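Local atomic coordinates of mandelate racemase/muconate lactonizing enzyme family protein (Roseovarius sp. TM1035, PDB entry 3T9P), a protein that probably works as an isomerase or related enzyme of the mandelate racemase/muconate lactonizing enzyme family. Residues L348-P353 and G370-P375; P131-A136 and L321-P326; G272-V277 and A300-T305; W168-E173 and E186-T191; E29-E34 and T376-A381. One frame throughout, in Å; residues are numbered along the deposited sequence.

Contact 1: residues L348-P353 and G370-P375; sequences LFLGDP and GVEISP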
# COMPACT_ATOMS: atom_id res chain seq x y z
N LEU A 348 5.51 -2.58 28.21
CA LEU A 348 5.86 -3.51 27.14
C LEU A 348 7.12 -4.25 27.46
O LEU A 348 7.15 -5.49 27.23
CB LEU A 348 6.04 -2.80 25.77
CG LEU A 348 4.84 -2.07 25.27
CD1 LEU A 348 5.23 -1.30 23.96
CD2 LEU A 348 3.63 -2.98 25.10
N PHE A 349 8.13 -3.53 28.00
CA PHE A 349 9.44 -4.13 28.17
C PHE A 349 9.82 -4.12 29.68
O PHE A 349 9.37 -3.25 30.41
CB PHE A 349 10.48 -3.29 27.38
CG PHE A 349 10.09 -3.17 25.93
CD1 PHE A 349 10.03 -4.31 25.14
CD2 PHE A 349 9.75 -1.92 25.37
CE1 PHE A 349 9.65 -4.25 23.73
CE2 PHE A 349 9.41 -1.83 23.96
CZ PHE A 349 9.33 -3.02 23.17
N LEU A 350 10.66 -5.06 30.10
CA LEU A 350 11.23 -5.05 31.45
C LEU A 350 12.48 -4.17 31.48
O LEU A 350 13.10 -3.93 30.40
CB LEU A 350 11.61 -6.48 31.86
CG LEU A 350 10.41 -7.46 31.95
CD1 LEU A 350 10.76 -8.91 32.18
CD2 LEU A 350 9.36 -6.96 32.94
N GLY A 351 12.85 -3.65 32.66
CA GLY A 351 14.07 -2.81 32.75
C GLY A 351 13.92 -1.39 32.16
O GLY A 351 12.88 -0.78 32.13
N ASP A 352 14.95 -0.81 31.64
CA ASP A 352 14.76 0.55 31.25
C ASP A 352 15.56 0.70 29.94
O ASP A 352 16.56 1.40 29.87
CB ASP A 352 15.38 1.41 32.36
CG ASP A 352 15.03 2.87 32.22
OD1 ASP A 352 14.09 3.20 31.47
OD2 ASP A 352 15.71 3.69 32.85
N PRO A 353 15.11 0.01 28.87
CA PRO A 353 15.91 0.05 27.59
C PRO A 353 16.00 1.47 26.97
O PRO A 353 16.98 1.78 26.25
CB PRO A 353 15.16 -0.96 26.68
CG PRO A 353 13.71 -0.95 27.24
CD PRO A 353 13.89 -0.81 28.78
N GLY A 370 18.42 -6.60 22.44
CA GLY A 370 18.74 -6.27 23.85
C GLY A 370 17.54 -5.87 24.70
O GLY A 370 17.70 -5.02 25.59
N VAL A 371 16.35 -6.41 24.45
CA VAL A 371 15.19 -5.93 25.19
C VAL A 371 14.46 -7.18 25.61
O VAL A 371 14.56 -8.19 24.92
CB VAL A 371 14.18 -4.98 24.41
CG1 VAL A 371 14.81 -3.63 23.97
CG2 VAL A 371 13.45 -5.67 23.26
N GLU A 372 13.72 -7.12 26.71
CA GLU A 372 12.95 -8.30 27.14
C GLU A 372 11.50 -7.87 27.26
O GLU A 372 11.18 -6.90 27.99
CB GLU A 372 13.52 -8.85 28.47
CG GLU A 372 12.87 -10.24 28.82
CD GLU A 372 13.18 -10.66 30.29
OE1 GLU A 372 13.97 -9.94 31.01
OE2 GLU A 372 12.57 -11.70 30.70
N ILE A 373 10.63 -8.51 26.48
CA ILE A 373 9.21 -8.15 26.49
C ILE A 373 8.68 -8.78 27.77
O ILE A 373 8.93 -9.97 28.04
CB ILE A 373 8.42 -8.73 25.24
CG1 ILE A 373 8.95 -8.03 23.96
CG2 ILE A 373 6.93 -8.56 25.35
CD1 ILE A 373 9.02 -9.01 22.89
N SER A 374 7.86 -8.04 28.47
CA SER A 374 7.32 -8.59 29.70
C SER A 374 6.35 -9.75 29.46
O SER A 374 5.40 -9.58 28.74
CB SER A 374 6.52 -7.54 30.47
OG SER A 374 6.07 -8.20 31.70
N PRO A 375 6.54 -10.87 30.18
CA PRO A 375 5.52 -11.92 30.16
C PRO A 375 4.15 -11.43 30.69
O PRO A 375 3.19 -12.02 30.36
CB PRO A 375 6.12 -13.04 31.08
CG PRO A 375 7.62 -12.82 30.95
CD PRO A 375 7.73 -11.26 30.98
O HOH W 1 14.08 -4.60 28.13
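Phe349 and Ile373 face each other across a single antiparallel beta bridge, a non-hydrogen-bonded pair that joins two loops flanking strand 360-363. The flanking residues supply the bonds: Ser374 N gives a nearly straight one to Leu348 O (2.9 Å), and Leu350 N gives another to Glu372 O (2.8 Å), which also lies close to the CA of Phe349. Beyond the bridge the chains part and a water takes over, donating to Leu350 O and accepting from Glu372 N.

Leu350 can be followed outward atom by atom. Its CB lies 3.9 Å from Glu372 O, and its CG then approaches Ser374 CA. At the fork the two methyls separate: CD1 rests 3.5 Å from the carboxylate carbon CD of Glu372 and also reaches the Pro375 ring, while CD2 turns to Ser374, 3.7 Å from OG. That hydroxyl has its polar partner in Thr376 N, so Ser374 serves as N-cap of helix 375-379 and the methyl merely packs beside it.

Phe349 points its ring to the other flank, where Leu313 of helix 313-322 also touches it. A chi1 of -56° swings the ring beside the backbone N; one ring face is covered by Leu348 CB, and at the edge CE1 meets Ile373 CG1 at 3.9 Å.

Contact 2: residues P131-A136 and L321-P326; sequences PGPVRA and LLRAIP. With SO4 (sulfate ion), chain C.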
# COMPACT_ATOMS: atom_id res chain seq x y z
N PRO A 131 27.79 -1.64 19.63
CA PRO A 131 26.98 -0.99 20.69
C PRO A 131 27.59 0.34 21.05
O PRO A 131 28.75 0.54 20.81
CB PRO A 131 27.09 -1.95 21.86
CG PRO A 131 28.34 -2.77 21.53
CD PRO A 131 28.29 -2.94 20.07
N GLY A 132 26.78 1.25 21.55
CA GLY A 132 27.22 2.54 21.98
C GLY A 132 26.06 3.54 22.07
O GLY A 132 24.87 3.19 21.87
N PRO A 133 26.41 4.81 22.34
CA PRO A 133 25.37 5.81 22.49
C PRO A 133 24.85 6.37 21.16
O PRO A 133 25.55 6.35 20.09
CB PRO A 133 26.12 6.96 23.25
CG PRO A 133 27.59 6.85 22.70
CD PRO A 133 27.76 5.30 22.79
N VAL A 134 23.58 6.81 21.20
CA VAL A 134 22.96 7.47 20.10
C VAL A 134 22.40 8.84 20.62
O VAL A 134 21.50 8.85 21.50
CB VAL A 134 21.85 6.57 19.58
CG1 VAL A 134 21.19 7.19 18.40
CG2 VAL A 134 22.45 5.25 19.09
N ARG A 135 22.87 9.96 20.08
CA ARG A 135 22.27 11.26 20.41
C ARG A 135 20.79 11.29 19.97
O ARG A 135 20.45 10.87 18.86
CB ARG A 135 22.89 12.40 19.60
CG ARG A 135 22.45 13.81 20.14
CD ARG A 135 22.73 14.81 19.10
NE ARG A 135 22.34 16.13 19.56
CZ ARG A 135 22.47 17.20 18.82
NH1 ARG A 135 22.97 17.07 17.58
NH2 ARG A 135 22.11 18.37 19.31
N ALA A 136 19.94 11.81 20.82
CA ALA A 136 18.48 11.80 20.50
C ALA A 136 17.98 13.23 20.39
O ALA A 136 18.51 14.16 21.09
CB ALA A 136 17.69 11.10 21.70
N LEU A 321 19.96 0.58 14.10
CA LEU A 321 20.26 1.01 12.74
C LEU A 321 21.21 2.24 12.71
O LEU A 321 22.16 2.27 11.86
CB LEU A 321 18.98 1.38 11.95
CG LEU A 321 19.07 1.98 10.55
CD1 LEU A 321 19.04 0.79 9.61
CD2 LEU A 321 17.85 2.82 10.18
N LEU A 322 20.96 3.25 13.58
CA LEU A 322 21.85 4.47 13.56
C LEU A 322 23.28 4.15 14.03
O LEU A 322 24.21 4.89 13.69
CB LEU A 322 21.31 5.62 14.43
CG LEU A 322 20.08 6.22 13.78
CD1 LEU A 322 19.28 7.11 14.82
CD2 LEU A 322 20.43 7.03 12.52
N ARG A 323 23.44 3.11 14.85
CA ARG A 323 24.78 2.63 15.23
C ARG A 323 25.52 1.91 14.09
O ARG A 323 26.68 1.52 14.29
CB ARG A 323 24.69 1.67 16.44
CG ARG A 323 24.32 2.36 17.81
CD ARG A 323 25.34 3.43 18.27
NE ARG A 323 26.73 2.88 18.30
CZ ARG A 323 27.85 3.57 18.63
NH1 ARG A 323 27.79 4.82 19.03
NH2 ARG A 323 29.04 2.99 18.55
N ALA A 324 24.91 1.69 12.94
CA ALA A 324 25.53 0.86 11.96
C ALA A 324 25.65 1.54 10.60
O ALA A 324 26.65 1.33 9.89
CB ALA A 324 24.71 -0.50 11.84
N ILE A 325 24.73 2.43 10.24
CA ILE A 325 24.72 2.90 8.82
C ILE A 325 25.83 3.96 8.60
O ILE A 325 26.14 4.72 9.51
CB ILE A 325 23.38 3.43 8.33
CG1 ILE A 325 22.91 4.67 9.14
CG2 ILE A 325 22.33 2.23 8.28
CD1 ILE A 325 21.75 5.44 8.42
N PRO A 326 26.41 4.01 7.36
CA PRO A 326 27.50 5.01 7.20
C PRO A 326 26.98 6.44 7.01
O PRO A 326 27.77 7.44 7.10
CB PRO A 326 28.25 4.50 5.92
CG PRO A 326 27.09 3.82 5.09
CD PRO A 326 26.21 3.17 6.15
S SO4 C . 31.11 5.65 20.12
O1 SO4 C . 30.93 4.22 19.87
O2 SO4 C . 29.94 6.43 19.70
O3 SO4 C . 31.31 5.77 21.59
O4 SO4 C . 32.26 6.17 19.36
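Arg323 NH1 is held by two oxygens at once, donating to Pro133 O at 2.9 Å and to sulfate O2 at 2.8 Å. The neighbouring NH2 reaches sulfate O1 (2.6 Å), so the ion, probably taken up from the crystallisation liquor, is bound by both terminal nitrogens, with its sulfur at the guanidinium edge and in its plane. The Pro133 carbonyl likewise lies close to that plane. A third restraint comes from NE, which donates to Ser130 O; together these bonds fix the rotation of the flat group.

Gly132, with no side chain in the way, lets the guanidinium settle on its backbone, its CA 3.5 Å above the plane and over the centre of one face. The arginine chain gets there by bending at both chi2 (-61°) and chi3 (-53°), which carries the guanidinium across the start of the strand; on the way its CD packs 3.5 Å from Val134 CG2. The other valine methyl, CG1, touches Leu322 CD1, the two side chains crossing at about a right angle.

The contact thus joins the end of helix 313-322 to the beginning of strand 132-139, in the barrel of the enolase superfamily. Strand 332-335, to which that helix leads, lies parallel beside 132-139, and its Leu332 touches both Val134 and Leu322; strand 360-363 pairs antiparallel with 132-139.

Contact 3: residues G272-V277 and A300-T305; sequences GAVDIV and AGLPVT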
# COMPACT_ATOMS: atom_id res chain seq x y z
N GLY A 272 14.18 15.14 -6.40
CA GLY A 272 14.92 15.90 -5.43
C GLY A 272 14.03 16.54 -4.39
O GLY A 272 14.17 17.68 -4.12
N ALA A 273 13.08 15.78 -3.89
CA ALA A 273 12.14 16.27 -2.91
C ALA A 273 12.71 16.68 -1.53
O ALA A 273 12.25 17.61 -0.95
CB ALA A 273 10.97 15.35 -2.75
N VAL A 274 13.67 15.94 -1.03
CA VAL A 274 14.16 16.14 0.30
C VAL A 274 15.68 16.27 0.44
O VAL A 274 16.41 15.71 -0.31
CB VAL A 274 13.67 14.99 1.18
CG1 VAL A 274 12.16 14.92 1.17
CG2 VAL A 274 14.24 13.70 0.70
N ASP A 275 16.10 17.00 1.44
CA ASP A 275 17.48 17.01 1.87
C ASP A 275 17.86 15.82 2.80
O ASP A 275 19.07 15.41 2.91
CB ASP A 275 17.67 18.26 2.67
CG ASP A 275 17.52 19.49 1.84
OD1 ASP A 275 18.29 19.63 0.87
OD2 ASP A 275 16.69 20.35 2.19
N ILE A 276 16.84 15.26 3.51
CA ILE A 276 17.07 14.21 4.55
C ILE A 276 15.95 13.16 4.45
O ILE A 276 14.79 13.55 4.34
CB ILE A 276 17.00 14.79 5.96
CG1 ILE A 276 18.10 15.87 6.20
CG2 ILE A 276 17.01 13.67 7.00
CD1 ILE A 276 18.01 16.62 7.46
N VAL A 277 16.29 11.86 4.36
CA VAL A 277 15.24 10.80 4.16
C VAL A 277 14.92 10.22 5.55
O VAL A 277 15.81 10.16 6.38
CB VAL A 277 15.66 9.61 3.20
CG1 VAL A 277 15.96 10.19 1.71
CG2 VAL A 277 16.81 8.87 3.73
N ALA A 300 22.34 8.96 -3.52
CA ALA A 300 21.95 10.29 -3.82
C ALA A 300 22.68 11.30 -2.95
O ALA A 300 22.34 12.47 -2.99
CB ALA A 300 20.41 10.45 -3.64
N GLY A 301 23.60 10.89 -2.12
CA GLY A 301 24.27 11.81 -1.25
C GLY A 301 23.52 12.46 -0.08
O GLY A 301 23.87 13.53 0.36
N LEU A 302 22.50 11.77 0.45
CA LEU A 302 21.64 12.25 1.51
C LEU A 302 21.73 11.43 2.80
O LEU A 302 21.86 10.25 2.75
CB LEU A 302 20.18 12.31 1.05
CG LEU A 302 19.80 13.05 -0.23
CD1 LEU A 302 18.40 12.92 -0.60
CD2 LEU A 302 20.24 14.47 -0.39
N PRO A 303 21.68 12.11 3.93
CA PRO A 303 21.67 11.49 5.23
C PRO A 303 20.33 10.84 5.60
O PRO A 303 19.36 11.20 5.05
CB PRO A 303 21.95 12.65 6.17
CG PRO A 303 21.51 13.76 5.53
CD PRO A 303 21.43 13.53 4.07
N VAL A 304 20.33 9.93 6.55
CA VAL A 304 19.14 9.23 6.96
C VAL A 304 18.85 9.63 8.41
O VAL A 304 19.65 9.30 9.35
CB VAL A 304 19.36 7.76 6.92
CG1 VAL A 304 18.11 7.00 7.35
CG2 VAL A 304 19.71 7.39 5.43
N THR A 305 17.66 10.24 8.60
CA THR A 305 17.27 10.54 10.01
C THR A 305 15.90 9.83 10.20
O THR A 305 14.87 10.45 9.94
CB THR A 305 17.23 12.07 10.24
OG1 THR A 305 18.58 12.61 10.08
CG2 THR A 305 16.81 12.43 11.68
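Two backbone bonds at Val277 define the polar part of this contact, a single parallel beta bridge between Val277 and Val304. Val277 N donates to Pro303 O at 3.2 Å, and Val277 O accepts from Thr305 N at 2.9 Å, so one residue is bonded to the neighbours on both sides of its partner, as parallel pairing requires. Val304 CA-H adds a weaker approach to the same Val277 O.

Side-chain packing follows the bridge on both flanks. On one, Val277 CG2 meets Val304 CG2 at 3.7 Å; on the other, Ile276 places CG2 3.6 Å from both CB and OG1 of Thr305, while its CG1 lies near Pro303 CG, the side chains at about a right angle.

Carbonyl-to-carbon contacts make up the third kind. Leu302 wedges its fork against the loop before strand 276-277, with CD1 3.4 Å from Val274 O, and Pro303 CD lies 3.2 Å from Asp275 O. The Asp275 carboxylate forms a salt bridge with Arg246 and accepts from Val253 N.

Both segments follow helices that end in Schellman motifs, at Gly272 and Gly301. Strand 276-277 also pairs in parallel with strand 252-255, while Val304 bonds onward to Asn327 and Gly329; helices 262-270 and 287-299 cover the outside of this part of the barrel.

Contact 4: residues W168-E173 and E186-T191; sequences WRVGAE and EAVVPT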
# COMPACT_ATOMS: atom_id res chain seq x y z
N TRP A 168 8.90 19.86 17.41
CA TRP A 168 7.48 20.09 17.66
C TRP A 168 6.69 20.29 16.35
O TRP A 168 7.22 20.08 15.23
CB TRP A 168 7.36 21.32 18.64
CG TRP A 168 7.83 22.65 18.24
CD1 TRP A 168 7.02 23.72 17.87
CD2 TRP A 168 9.20 23.14 18.14
NE1 TRP A 168 7.80 24.84 17.66
CE2 TRP A 168 9.13 24.50 17.82
CE3 TRP A 168 10.47 22.57 18.44
CZ2 TRP A 168 10.28 25.28 17.64
CZ3 TRP A 168 11.61 23.34 18.31
CH2 TRP A 168 11.50 24.75 17.97
N ARG A 169 5.39 20.62 16.51
CA ARG A 169 4.47 20.58 15.36
C ARG A 169 4.02 21.93 14.94
O ARG A 169 3.77 22.81 15.79
CB ARG A 169 3.20 19.77 15.65
CG ARG A 169 3.47 18.34 16.19
CD ARG A 169 4.04 17.41 15.16
NE ARG A 169 4.87 16.38 15.77
CZ ARG A 169 5.43 15.36 15.14
NH1 ARG A 169 6.26 14.55 15.81
NH2 ARG A 169 5.16 15.15 13.83
N VAL A 170 3.89 22.07 13.63
CA VAL A 170 3.24 23.23 13.04
C VAL A 170 2.08 22.75 12.13
O VAL A 170 1.98 21.56 11.82
CB VAL A 170 4.24 24.14 12.24
CG1 VAL A 170 5.31 24.66 13.16
CG2 VAL A 170 4.92 23.30 11.07
N GLY A 171 1.23 23.71 11.77
CA GLY A 171 0.11 23.50 10.88
C GLY A 171 -0.80 22.50 11.63
O GLY A 171 -0.75 22.38 12.85
N ALA A 172 -1.69 21.89 10.84
CA ALA A 172 -2.63 20.78 11.23
C ALA A 172 -2.33 19.59 10.31
O ALA A 172 -2.02 19.76 9.10
CB ALA A 172 -4.11 21.28 11.14
N GLU A 173 -2.36 18.38 10.86
CA GLU A 173 -2.06 17.17 10.03
C GLU A 173 -2.94 17.12 8.79
O GLU A 173 -4.17 17.11 8.89
CB GLU A 173 -2.20 15.89 10.81
CG GLU A 173 -1.95 14.65 9.95
CD GLU A 173 -2.24 13.37 10.78
OE1 GLU A 173 -3.42 13.12 11.13
OE2 GLU A 173 -1.29 12.60 11.06
N GLU A 186 2.25 30.73 14.20
CA GLU A 186 2.87 32.07 14.41
C GLU A 186 3.40 32.23 15.79
O GLU A 186 4.48 32.81 15.96
CB GLU A 186 1.91 33.24 14.01
CG GLU A 186 1.78 33.36 12.52
CD GLU A 186 0.72 32.38 11.89
OE1 GLU A 186 -0.03 31.69 12.62
OE2 GLU A 186 0.64 32.38 10.64
N ALA A 187 2.74 31.64 16.77
CA ALA A 187 3.18 31.65 18.14
C ALA A 187 4.14 30.55 18.56
O ALA A 187 5.11 30.86 19.37
CB ALA A 187 1.99 31.67 19.08
N VAL A 188 3.89 29.32 18.06
CA VAL A 188 4.57 28.13 18.62
C VAL A 188 6.07 28.21 18.17
O VAL A 188 6.96 27.74 18.87
CB VAL A 188 3.88 26.77 18.19
CG1 VAL A 188 4.29 26.38 16.76
CG2 VAL A 188 4.24 25.69 19.09
N VAL A 189 6.32 28.83 17.03
CA VAL A 189 7.64 28.74 16.40
C VAL A 189 8.61 29.62 17.27
O VAL A 189 9.57 29.08 17.89
CB VAL A 189 7.60 29.17 14.92
CG1 VAL A 189 9.04 29.43 14.34
CG2 VAL A 189 6.86 28.14 14.02
N PRO A 190 8.27 30.95 17.41
CA PRO A 190 9.19 31.80 18.27
C PRO A 190 9.09 31.48 19.75
O PRO A 190 10.11 31.45 20.46
CB PRO A 190 8.77 33.28 17.92
CG PRO A 190 7.31 33.23 17.48
CD PRO A 190 7.35 31.78 16.62
N THR A 191 7.91 31.12 20.23
CA THR A 191 7.85 30.82 21.66
C THR A 191 8.71 29.67 22.14
O THR A 191 9.31 29.74 23.22
CB THR A 191 6.31 30.58 22.11
OG1 THR A 191 5.58 31.74 21.75
CG2 THR A 191 6.15 30.27 23.56
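Trp168 and Val188 make the closest approach, the indole sliding past the valine in the opposite direction. Trp168 CD1 lies 3.6 Å from Val188 CG2, and Val188 CG1 sits at the ring edge, in the indole plane. NE1 points toward the helix backbone and gives Val188 O a weak bond, 3.3 Å long and bent to 131° at the hydrogen. Farther along the same edge, CZ2 comes near Val189 O. A chi1 of 63°, which sets CG between the backbone N and the carbonyl carbon, turns the indole to the helix in this way.

Val170, two residues on, adds the second patch. Its CG1 alone does the touching, 3.9 Å from Val189 CG2 and 4.1 Å from Val188 CG1, so consecutive helix residues receive one methyl.

Around these contacts the helix has its own features. Pro190 has no N-H to bond to the turn before, and the helix is kinked there; just beyond, Thr191 grips Ala187 O twice, with N (2.9 Å) and OG1 (2.6 Å) arriving from opposite faces of the carbonyl plane. On the strand side, Arg184 NH1 bonds Arg169 O and Thr185 OG1 takes the N-H of Gly171, so the start of the helix holds the loop that leaves the strand. The Arg169 side chain bonds Ser140 O and pairs with Asp205. Val192, Leu196 and Phe154 also touch the indole.

Such strand-to-helix packing is characteristic of a beta-alpha-beta unit, here strand 165-169, helix 184-196 and strand 201-205, in the barrel of the enolase superfamily.

Contact 5: residues E29-E34 and T376-A381; sequences ETFCNE and TWLDSA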
# COMPACT_ATOMS: atom_id res chain seq x y z
N GLU A 29 4.80 -17.03 15.87
CA GLU A 29 3.77 -16.68 16.80
C GLU A 29 3.61 -15.17 16.96
O GLU A 29 4.55 -14.47 17.01
CB GLU A 29 4.09 -17.27 18.16
CG GLU A 29 4.20 -18.71 18.26
CD GLU A 29 4.95 -19.15 19.50
OE1 GLU A 29 6.15 -19.01 19.52
OE2 GLU A 29 4.31 -19.61 20.39
N THR A 30 2.38 -14.71 17.04
CA THR A 30 2.05 -13.34 17.31
C THR A 30 1.21 -13.16 18.60
O THR A 30 0.38 -13.95 18.91
CB THR A 30 1.28 -12.68 16.13
OG1 THR A 30 0.05 -13.37 15.90
CG2 THR A 30 2.16 -12.62 14.84
N PHE A 31 1.50 -12.10 19.32
CA PHE A 31 0.79 -11.73 20.50
C PHE A 31 0.44 -10.26 20.29
O PHE A 31 1.30 -9.45 20.23
CB PHE A 31 1.69 -11.85 21.75
CG PHE A 31 2.29 -13.21 21.99
CD1 PHE A 31 3.32 -13.67 21.25
CD2 PHE A 31 1.89 -13.98 23.02
CE1 PHE A 31 3.88 -14.88 21.51
CE2 PHE A 31 2.45 -15.18 23.24
CZ PHE A 31 3.43 -15.62 22.48
N CYS A 32 -0.83 -9.94 20.22
CA CYS A 32 -1.29 -8.59 19.94
C CYS A 32 -2.45 -8.05 20.75
O CYS A 32 -3.13 -8.77 21.38
CB CYS A 32 -1.66 -8.50 18.46
SG CYS A 32 -2.87 -9.72 17.91
N ASN A 33 -2.57 -6.75 20.70
CA ASN A 33 -3.72 -5.95 21.01
C ASN A 33 -3.89 -5.00 19.82
O ASN A 33 -3.21 -5.16 18.85
CB ASN A 33 -3.73 -5.28 22.35
CG ASN A 33 -2.68 -4.20 22.53
OD1 ASN A 33 -2.19 -3.59 21.62
ND2 ASN A 33 -2.35 -3.98 23.76
N GLU A 34 -4.85 -4.11 19.86
CA GLU A 34 -5.06 -3.15 18.82
C GLU A 34 -3.83 -2.27 18.51
O GLU A 34 -3.68 -1.83 17.44
CB GLU A 34 -6.23 -2.22 19.13
CG GLU A 34 -7.26 -2.23 18.07
CD GLU A 34 -8.67 -1.63 18.47
OE1 GLU A 34 -8.97 -0.51 18.09
OE2 GLU A 34 -9.47 -2.30 19.13
N THR A 376 4.05 -10.40 31.52
CA THR A 376 2.71 -9.90 31.91
C THR A 376 1.88 -9.41 30.70
O THR A 376 0.66 -9.65 30.52
CB THR A 376 2.83 -8.72 32.93
OG1 THR A 376 3.68 -9.13 34.06
CG2 THR A 376 1.41 -8.16 33.48
N TRP A 377 2.56 -8.65 29.87
CA TRP A 377 1.81 -8.15 28.67
C TRP A 377 1.45 -9.31 27.71
O TRP A 377 0.33 -9.44 27.25
CB TRP A 377 2.75 -7.13 28.02
CG TRP A 377 2.00 -6.36 26.88
CD1 TRP A 377 1.37 -5.16 26.98
CD2 TRP A 377 1.78 -6.85 25.54
NE1 TRP A 377 0.75 -4.85 25.74
CE2 TRP A 377 1.00 -5.88 24.86
CE3 TRP A 377 2.16 -8.02 24.86
CZ2 TRP A 377 0.64 -6.02 23.58
CZ3 TRP A 377 1.74 -8.16 23.50
CH2 TRP A 377 1.00 -7.15 22.91
N LEU A 378 2.39 -10.23 27.49
CA LEU A 378 2.15 -11.37 26.66
C LEU A 378 1.05 -12.21 27.13
O LEU A 378 0.36 -12.87 26.31
CB LEU A 378 3.42 -12.26 26.55
CG LEU A 378 4.64 -11.54 25.92
CD1 LEU A 378 5.95 -12.34 26.00
CD2 LEU A 378 4.33 -11.15 24.44
N ASP A 379 0.90 -12.29 28.46
CA ASP A 379 -0.07 -13.21 29.06
C ASP A 379 -1.48 -12.81 28.68
O ASP A 379 -2.34 -13.68 28.59
CB ASP A 379 0.09 -13.27 30.63
CG ASP A 379 -0.96 -14.18 31.30
OD1 ASP A 379 -0.92 -15.41 31.06
OD2 ASP A 379 -1.80 -13.67 32.06
N SER A 380 -1.80 -11.56 28.54
CA SER A 380 -3.18 -11.31 28.25
C SER A 380 -3.35 -10.80 26.81
O SER A 380 -4.42 -10.25 26.47
CB SER A 380 -3.78 -10.27 29.22
OG SER A 380 -3.02 -9.11 29.18
N ALA A 381 -2.31 -10.97 25.99
CA ALA A 381 -2.38 -10.59 24.55
C ALA A 381 -3.15 -11.63 23.74
O ALA A 381 -3.33 -12.77 24.23
CB ALA A 381 -0.96 -10.34 24.01
O HOH W 2 -0.36 -2.20 25.32
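Apolar packing of a short helix against the end of strand 25-32, an inner strand of the N-terminal antiparallel sheet, brings Phe31 together with Leu378, Ala381 and Trp377; no direct hydrogen bond crosses between the segments. Leu378 CD2 lies over one face of the Phe31 ring, a CH-pi contact 4.2 Å from the centroid and 28° off the normal. The same methyl reaches Phe31 CB, which in turn meets Ala381 CB at 3.8 Å, so the strand residue is touched along its root as well as on its ring.

Trp377 approaches by its six-membered ring. A chi1 of -171°, which sets CG opposite the backbone N, carries the indole toward the strand until CZ3 and CH2 each stand 3.5 Å from Phe31 O, which lies at the ring edge near its plane. Asn33 comes across it at about a right angle, ND2 3.6 Å from CZ2, with amide and indole planes 72° apart. A single water accepts from both Asn33 ND2 (3.1 Å) and Trp377 NE1 (2.9 Å) and so links the two side chains. Meanwhile Asn33 OD1 accepts from the N-H groups of Phe35 and Val36, fixing which way the amide is turned.

Helix 375-379 leads, through Ser380 and Ala381, into strand 382-387, which pairs antiparallel with strand 25-32; Cys32 bonds Thr382 at this junction. On the other side strand 37-43 contributes Phe38, whose ring meets Trp377 edge-to-face.

In the fold
From the N terminus, contact 5 opens first, at strand 25-32, and closes last, at helix 375-379, so every other contact nests within its loop. Contact 2 opens next at strand 132-139; inside it contact 4 and then contact 3 close in series, before helix 313-322 completes contact 2. Contact 1 follows on its own, and none of the loops cross. Contacts 2, 3 and 4 all reach the barrel sheet, and contacts 2 and 3 touch where Ile325 packs on Val304. Contacts 1 and 5 also touch, Leu348 against Trp377, so the loops on either side of strand 360-363 are joined to the N-terminal sheet; the centres of contacts 3 and 5 are about 37 Å apart.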